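Side-chain contacts in ssDNA binding protein (Aeropyrum pernix, PDB 4PSN), which binds single-stranded DNA, probably by trapping it in a tunnel system formed between the subunits of its assembly: residues C[56-59]-C[60-64]; C[96-100]-C[101-105]; C[211-214]-C[215-219]. All coordinates share one frame; numbering follows the deposited sequence.

Interaction 1 of 3, residues C[56-59]-C[60-64]; sequences ELLV and NKLKA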
loop_
_atom_site.group_PDB
_atom_site.type_symbol
_atom_site.label_atom_id
_atom_site.label_comp_id
_atom_site.label_asym_id
_atom_site.label_seq_id
_atom_site.Cartn_x
_atom_site.Cartn_y
_atom_site.Cartn_z
ATOM N N GLU C 56 9.279 13.395 -20.851
ATOM C CA GLU C 56 9.378 13.380 -22.309
ATOM C C GLU C 56 8.871 12.060 -22.892
ATOM O O GLU C 56 8.196 12.038 -23.929
ATOM C CB GLU C 56 10.818 13.628 -22.759
ATOM C CG GLU C 56 11.312 15.009 -22.421
ATOM C CD GLU C 56 10.435 16.104 -23.023
ATOM O OE1 GLU C 56 9.905 15.905 -24.140
ATOM O OE2 GLU C 56 10.267 17.157 -22.370
ATOM N N LEU C 57 9.196 10.961 -22.228
ATOM C CA LEU C 57 8.765 9.647 -22.701
ATOM C C LEU C 57 7.245 9.500 -22.612
ATOM O O LEU C 57 6.577 9.155 -23.588
ATOM C CB LEU C 57 9.459 8.547 -21.899
ATOM C CG LEU C 57 9.075 7.092 -22.210
ATOM C CD1 LEU C 57 9.302 6.792 -23.678
ATOM C CD2 LEU C 57 9.847 6.098 -21.345
ATOM N N LEU C 58 6.701 9.767 -21.434
ATOM C CA LEU C 58 5.295 9.482 -21.168
ATOM C C LEU C 58 4.364 10.413 -21.911
ATOM O O LEU C 58 3.427 9.974 -22.572
ATOM C CB LEU C 58 4.998 9.536 -19.661
ATOM C CG LEU C 58 5.593 8.370 -18.874
ATOM C CD1 LEU C 58 5.369 8.531 -17.377
ATOM C CD2 LEU C 58 4.999 7.053 -19.367
ATOM N N VAL C 59 4.627 11.706 -21.783
ATOM C CA VAL C 59 3.727 12.717 -22.294
ATOM C C VAL C 59 3.932 12.969 -23.785
ATOM O O VAL C 59 2.961 13.134 -24.516
ATOM C CB VAL C 59 3.861 14.042 -21.493
ATOM C CG1 VAL C 59 2.907 15.084 -22.019
ATOM C CG2 VAL C 59 3.604 13.785 -20.000
ATOM N N ASN C 60 5.185 12.976 -24.244
ATOM C CA ASN C 60 5.440 13.289 -25.646
ATOM C C ASN C 60 5.622 12.091 -26.580
ATOM O O ASN C 60 5.194 12.138 -27.739
ATOM C CB ASN C 60 6.619 14.251 -25.788
ATOM C CG ASN C 60 6.368 15.579 -25.100
ATOM O OD1 ASN C 60 7.261 16.142 -24.467
ATOM N ND2 ASN C 60 5.142 16.079 -25.208
ATOM N N LYS C 61 6.246 11.023 -26.089
ATOM C CA LYS C 61 6.547 9.870 -26.940
ATOM C C LYS C 61 5.433 8.825 -26.935
ATOM O O LYS C 61 5.048 8.318 -27.994
ATOM C CB LYS C 61 7.848 9.207 -26.502
ATOM C CG LYS C 61 9.040 10.139 -26.512
ATOM C CD LYS C 61 9.697 10.111 -27.868
ATOM C CE LYS C 61 10.213 11.479 -28.247
ATOM N NZ LYS C 61 11.432 11.824 -27.466
ATOM N N LEU C 62 4.923 8.490 -25.753
ATOM C CA LEU C 62 3.899 7.460 -25.663
ATOM C C LEU C 62 2.561 8.147 -25.691
ATOM O O LEU C 62 1.524 7.506 -25.824
ATOM C CB LEU C 62 4.059 6.654 -24.373
ATOM C CG LEU C 62 5.327 5.810 -24.252
ATOM C CD1 LEU C 62 5.373 5.127 -22.887
ATOM C CD2 LEU C 62 5.353 4.760 -25.363
ATOM N N LYS C 63 2.604 9.466 -25.553
ATOM C CA LYS C 63 1.402 10.285 -25.531
ATOM C C LYS C 63 0.390 9.771 -24.515
ATOM O O LYS C 63 -0.783 9.602 -24.847
ATOM C CB LYS C 63 0.759 10.341 -26.922
ATOM C CG LYS C 63 1.732 10.737 -28.026
ATOM C CD LYS C 63 1.212 11.885 -28.871
ATOM C CE LYS C 63 2.371 12.783 -29.325
ATOM N NZ LYS C 63 1.948 13.886 -30.244
ATOM N N ALA C 64 0.830 9.529 -23.281
ATOM C CA ALA C 64 -0.107 9.127 -22.220
ATOM C C ALA C 64 -0.969 10.312 -21.794
ATOM O O ALA C 64 -0.476 11.423 -21.670
ATOM C CB ALA C 64 0.633 8.568 -21.012
#
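The last turn of helix 40-61 is a wider, pi-type one before the chain leaves the helix, and here L57 and L58 meet L62 while L58 also reaches A64 through its backbone. The widening shows in the backbone bonds. L62 N reaches L57 O, five residues back, at 2.8 Å, whereas the bonds that K61 N gives to E56 O and L57 O are weak and bent. A64 N then closes the end on L58 O at 2.7 Å, a nearly straight bond (172° at the hydrogen). The turn is made at K63, whose positive phi of 52° sends the chain off the helix; its CA lies 3.4 Å from V59 O in a CH...O contact. Lysine suits this exposed corner because its charged end can stay in solvent.

The leucines cover the inner side. L57 has CG anti to its backbone N (chi1 177°), which carries CD1 back to within 4.1 Å of L62 CG and to 4.0 Å from K61 CB. L58 CD2 meets L62 CD1 at 4.0 Å, branch end against branch end. L57 and L58 also pack on strand 83-97, and L62 on I106 of the second subunit. The carboxylate of E56 turns to other partners: its OE2 accepts a hydrogen bond from Y143 of the second subunit and forms a salt bridge with R52 of its own chain.

Apolar branch ends thus pack toward strand 83-97 and the second subunit, where buried E56 is satisfied by Y143 and R52, while long-spaced backbone bonds hold the irregular helix end.

Interaction 2 of 3, residues C[96-100]-C[101-105]; sequences RRVPE and EEIAP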
loop_
_atom_site.group_PDB
_atom_site.type_symbol
_atom_site.label_atom_id
_atom_site.label_comp_id
_atom_site.label_asym_id
_atom_site.label_seq_id
_atom_site.Cartn_x
_atom_site.Cartn_y
_atom_site.Cartn_z
ATOM N N ARG C 96 -4.567 2.460 -21.418
ATOM C CA ARG C 96 -5.348 3.630 -21.801
ATOM C C ARG C 96 -6.779 3.602 -21.267
ATOM O O ARG C 96 -7.478 2.600 -21.372
ATOM C CB ARG C 96 -5.334 3.805 -23.318
ATOM C CG ARG C 96 -3.940 4.058 -23.856
ATOM C CD ARG C 96 -3.999 4.689 -25.215
ATOM N NE ARG C 96 -2.676 4.867 -25.795
ATOM C CZ ARG C 96 -1.911 5.939 -25.612
ATOM N NH1 ARG C 96 -2.322 6.936 -24.838
ATOM N NH2 ARG C 96 -0.725 6.005 -26.204
ATOM N N ARG C 97 -7.206 4.725 -20.703
ATOM C CA ARG C 97 -8.525 4.823 -20.081
ATOM C C ARG C 97 -9.691 4.566 -21.049
ATOM O O ARG C 97 -9.732 5.102 -22.147
ATOM C CB ARG C 97 -8.673 6.198 -19.436
ATOM C CG ARG C 97 -9.920 6.375 -18.594
ATOM C CD ARG C 97 -9.954 7.770 -17.969
ATOM N NE ARG C 97 -11.324 8.256 -17.837
ATOM C CZ ARG C 97 -11.929 9.047 -18.720
ATOM N NH1 ARG C 97 -11.276 9.467 -19.801
ATOM N NH2 ARG C 97 -13.186 9.425 -18.518
ATOM N N VAL C 98 -10.643 3.742 -20.634
ATOM C CA VAL C 98 -11.867 3.578 -21.400
ATOM C C VAL C 98 -12.845 4.658 -20.956
ATOM O O VAL C 98 -13.141 4.778 -19.774
ATOM C CB VAL C 98 -12.486 2.195 -21.195
ATOM C CG1 VAL C 98 -13.816 2.105 -21.921
ATOM C CG2 VAL C 98 -11.535 1.120 -21.688
ATOM N N PRO C 99 -13.325 5.470 -21.908
ATOM C CA PRO C 99 -14.182 6.623 -21.605
ATOM C C PRO C 99 -15.401 6.234 -20.777
ATOM O O PRO C 99 -16.048 5.227 -21.068
ATOM C CB PRO C 99 -14.612 7.104 -22.992
ATOM C CG PRO C 99 -13.509 6.670 -23.887
ATOM C CD PRO C 99 -13.060 5.345 -23.350
ATOM N N GLU C 100 -15.683 7.020 -19.742
ATOM C CA GLU C 100 -16.812 6.768 -18.850
ATOM C C GLU C 100 -18.110 6.628 -19.647
ATOM O O GLU C 100 -18.925 5.738 -19.397
ATOM C CB GLU C 100 -16.933 7.907 -17.828
ATOM C CG GLU C 100 -17.992 7.702 -16.746
ATOM C CD GLU C 100 -17.435 7.055 -15.484
ATOM O OE1 GLU C 100 -16.194 6.906 -15.385
ATOM O OE2 GLU C 100 -18.239 6.695 -14.593
ATOM N N GLU C 101 -18.284 7.516 -20.618
ATOM C CA GLU C 101 -19.477 7.551 -21.453
ATOM C C GLU C 101 -19.758 6.181 -22.052
ATOM O O GLU C 101 -20.904 5.834 -22.326
ATOM C CB GLU C 101 -19.298 8.579 -22.576
ATOM C CG GLU C 101 -18.832 9.960 -22.101
ATOM C CD GLU C 101 -17.381 9.974 -21.628
ATOM O OE1 GLU C 101 -16.602 9.101 -22.067
ATOM O OE2 GLU C 101 -17.017 10.852 -20.812
ATOM N N GLU C 102 -18.699 5.406 -22.242
ATOM C CA GLU C 102 -18.777 4.113 -22.908
ATOM C C GLU C 102 -19.031 2.948 -21.942
ATOM O O GLU C 102 -19.755 2.014 -22.270
ATOM C CB GLU C 102 -17.485 3.879 -23.696
ATOM C CG GLU C 102 -17.160 2.423 -23.987
ATOM C CD GLU C 102 -16.007 2.283 -24.974
ATOM O OE1 GLU C 102 -15.623 1.133 -25.297
ATOM O OE2 GLU C 102 -15.492 3.333 -25.431
ATOM N N ILE C 103 -18.434 3.011 -20.756
ATOM C CA ILE C 103 -18.563 1.946 -19.765
ATOM C C ILE C 103 -19.820 2.079 -18.912
ATOM O O ILE C 103 -20.481 1.084 -18.607
ATOM C CB ILE C 103 -17.344 1.922 -18.813
ATOM C CG1 ILE C 103 -16.134 1.329 -19.521
ATOM C CG2 ILE C 103 -17.650 1.112 -17.556
ATOM C CD1 ILE C 103 -15.002 1.000 -18.587
ATOM N N ALA C 104 -20.137 3.306 -18.512
ATOM C CA ALA C 104 -21.227 3.545 -17.566
ATOM C C ALA C 104 -22.532 2.835 -17.931
ATOM O O ALA C 104 -23.130 2.172 -17.084
ATOM C CB ALA C 104 -21.460 5.055 -17.371
ATOM N N PRO C 105 -22.982 2.976 -19.192
ATOM C CA PRO C 105 -24.239 2.352 -19.623
ATOM C C PRO C 105 -24.189 0.823 -19.605
ATOM O O PRO C 105 -25.199 0.184 -19.302
ATOM C CB PRO C 105 -24.417 2.861 -21.060
ATOM C CG PRO C 105 -23.065 3.295 -21.489
ATOM C CD PRO C 105 -22.384 3.799 -20.258
#
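I103 lies against V98 across the junction where a strand passes into a helix. Its CB stands 4.2 Å from E100 O. With CG1 anti to its own carbonyl carbon (chi1 -75°), the longer branch is thrown back toward the strand end, and CG1 comes to 3.4 Å from V98 CG1, tighter than ordinary van der Waals contact. CD1 then runs past the valine at about a right angle, 3.7 Å from V98 CG1 and about as close to V98 CB. Two beta-branched residues, one from the extended chain and one from the first turn of the helix, suit this buried spot because each presents a stiff apolar branch. Cutting I103 back to an alanine is likely to open a gap beside V98, whose CG1 would lose the branch it leans on.

The turn itself begins at P99, in the N-cap position. Its carbonyl oxygen accepts two N-H groups: I103 N at 3.3 Å, lying in the carbonyl plane, and E102 N at 2.9 Å, standing above that plane. Proline fits at this exposed helix start because its ring restricts phi (-54° here) and it leaves no N-H needing a partner. One residue on, A104 N bonds to E100 O at 2.9 Å, nearly along the C=O axis. E102 runs alongside the proline ring, and its CG lies 3.9 Å from V98 CG1, so the glutamate stem shares the valine face.

The contact thus joins strand 83-97 to helix 100-113. R96 and R97 pair antiparallel with a strand of the second subunit, I103 packs on V92 of that subunit, and E100 reaches its R91 in a salt bridge.

Interaction 3 of 3, residues C[211-214]-C[215-219]; sequences RVVN and EILSL
R211 leads off the first segment of this regular alpha-helical contact, within helix 206-218 of the C-terminal domain, by accepting E215 N on its carbonyl O at 3.0 Å; each later residue repeats that four-residue step. The guanidinium of R211 looks outward, to E208 of the third subunit in a salt bridge, and E215, extended beyond CG, sends OE1 to R163 and OE2 to the backbone N of R176 on the same subunit, so the two charged residues serve the interface rather than each other.

V212 comes next. Its O takes I216 N, and its CG1, anti to the backbone N (chi1 166°), lies beside I216, with V212 CG1 and I216 CD1 3.9 Å apart. V213 repeats the pattern one residue on: its CG1 rests 3.9 Å from L217 CD1, and its O receives L217 N at 2.8 Å in a nearly straight bond. Valine, isoleucine and leucine suit these places because this side of the helix faces the sheet, where V212 and V213 meet A165, and I216 and L217 meet A150 and V138.

N214, on the exposed side, ends the segment: its O accepts S218 N at 2.9 Å. A small hydroxyl residue suits the helix end, since S218, with OG in the crowded position between its own N and carbonyl carbon (chi1 75°), can turn the hydroxyl back on the helix, where OG donates to E215 O at 2.9 Å from above the carbonyl plane.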
loop_
_atom_site.group_PDB
_atom_site.type_symbol
_atom_site.label_atom_id
_atom_site.label_comp_id
_atom_site.label_asym_id
_atom_site.label_seq_id
_atom_site.Cartn_x
_atom_site.Cartn_y
_atom_site.Cartn_z
ATOM N N ARG C 211 -2.601 -23.336 -5.893
ATOM C CA ARG C 211 -1.744 -24.377 -5.329
ATOM C C ARG C 211 -2.431 -25.750 -5.340
ATOM O O ARG C 211 -1.811 -26.768 -5.661
ATOM C CB ARG C 211 -1.344 -23.990 -3.900
ATOM C CG ARG C 211 -0.479 -24.991 -3.178
ATOM C CD ARG C 211 0.967 -24.533 -3.114
ATOM N NE ARG C 211 1.115 -23.192 -2.537
ATOM C CZ ARG C 211 2.110 -22.366 -2.853
ATOM N NH1 ARG C 211 3.018 -22.754 -3.735
ATOM N NH2 ARG C 211 2.194 -21.158 -2.307
ATOM N N VAL C 212 -3.712 -25.784 -4.985
ATOM C CA VAL C 212 -4.450 -27.045 -4.966
ATOM C C VAL C 212 -4.617 -27.619 -6.386
ATOM O O VAL C 212 -4.424 -28.820 -6.621
ATOM C CB VAL C 212 -5.824 -26.891 -4.275
ATOM C CG1 VAL C 212 -6.721 -28.106 -4.553
ATOM C CG2 VAL C 212 -5.646 -26.683 -2.756
ATOM N N VAL C 213 -4.975 -26.756 -7.329
ATOM C CA VAL C 213 -5.113 -27.165 -8.726
ATOM C C VAL C 213 -3.809 -27.790 -9.220
ATOM O O VAL C 213 -3.806 -28.881 -9.792
ATOM C CB VAL C 213 -5.526 -25.963 -9.613
ATOM C CG1 VAL C 213 -5.512 -26.325 -11.113
ATOM C CG2 VAL C 213 -6.886 -25.455 -9.192
ATOM N N ASN C 214 -2.693 -27.107 -8.990
ATOM C CA ASN C 214 -1.395 -27.629 -9.421
ATOM C C ASN C 214 -1.005 -28.943 -8.758
ATOM O O ASN C 214 -0.471 -29.834 -9.412
ATOM C CB ASN C 214 -0.288 -26.588 -9.210
ATOM C CG ASN C 214 -0.320 -25.493 -10.261
ATOM O OD1 ASN C 214 -0.864 -25.682 -11.355
ATOM N ND2 ASN C 214 0.265 -24.342 -9.939
ATOM N N GLU C 215 -1.266 -29.063 -7.463
ATOM C CA GLU C 215 -0.920 -30.287 -6.760
ATOM C C GLU C 215 -1.768 -31.443 -7.286
ATOM O O GLU C 215 -1.299 -32.574 -7.377
ATOM C CB GLU C 215 -1.115 -30.166 -5.252
ATOM C CG GLU C 215 -0.792 -31.481 -4.539
ATOM C CD GLU C 215 -1.004 -31.441 -3.030
ATOM O OE1 GLU C 215 -1.355 -30.363 -2.498
ATOM O OE2 GLU C 215 -0.817 -32.499 -2.378
ATOM N N ILE C 216 -3.021 -31.160 -7.617
ATOM C CA ILE C 216 -3.878 -32.201 -8.181
ATOM C C ILE C 216 -3.425 -32.560 -9.589
ATOM O O ILE C 216 -3.300 -33.721 -9.931
ATOM C CB ILE C 216 -5.351 -31.758 -8.238
ATOM C CG1 ILE C 216 -5.947 -31.701 -6.832
ATOM C CG2 ILE C 216 -6.139 -32.700 -9.153
ATOM C CD1 ILE C 216 -7.402 -31.199 -6.816
ATOM N N LEU C 217 -3.188 -31.569 -10.433
ATOM C CA LEU C 217 -2.746 -31.897 -11.782
ATOM C C LEU C 217 -1.389 -32.629 -11.810
ATOM O O LEU C 217 -1.158 -33.475 -12.671
ATOM C CB LEU C 217 -2.736 -30.651 -12.681
ATOM C CG LEU C 217 -4.126 -30.084 -12.977
ATOM C CD1 LEU C 217 -4.018 -28.783 -13.740
ATOM C CD2 LEU C 217 -5.010 -31.114 -13.739
ATOM N N SER C 218 -0.507 -32.314 -10.866
ATOM C CA SER C 218 0.811 -32.951 -10.817
ATOM C C SER C 218 0.728 -34.450 -10.504
ATOM O O SER C 218 1.651 -35.202 -10.808
ATOM C CB SER C 218 1.734 -32.250 -9.806
ATOM O OG SER C 218 1.373 -32.575 -8.475
ATOM N N LEU C 219 -0.373 -34.885 -9.902
ATOM C CA LEU C 219 -0.522 -36.296 -9.547
ATOM C C LEU C 219 -0.851 -37.159 -10.747
ATOM O O LEU C 219 -0.763 -38.381 -10.672
ATOM C CB LEU C 219 -1.612 -36.483 -8.495
ATOM C CG LEU C 219 -1.294 -35.811 -7.173
ATOM C CD1 LEU C 219 -2.475 -35.918 -6.212
ATOM C CD2 LEU C 219 -0.057 -36.479 -6.605
#

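From the N terminus, interaction 1 comes first, closing the end of helix 40-61. The chain then runs through strands 69-78 and 83-97 before interaction 2 turns it into helix 100-113, and interaction 3 follows late, in helix 206-218. The three lie in series, none nested in or crossing another. Interactions 1 and 2 nonetheless touch: R96 of the strand reaches back to the carbonyl oxygens of L62 and K63, linking the helix end to the sheet, and both contacts border the second subunit. Interaction 3 stands apart, its nearest atoms about 29 Å from those of interaction 2 and about 33 Å from those of interaction 1; it belongs to the C-terminal domain and borders the third subunit.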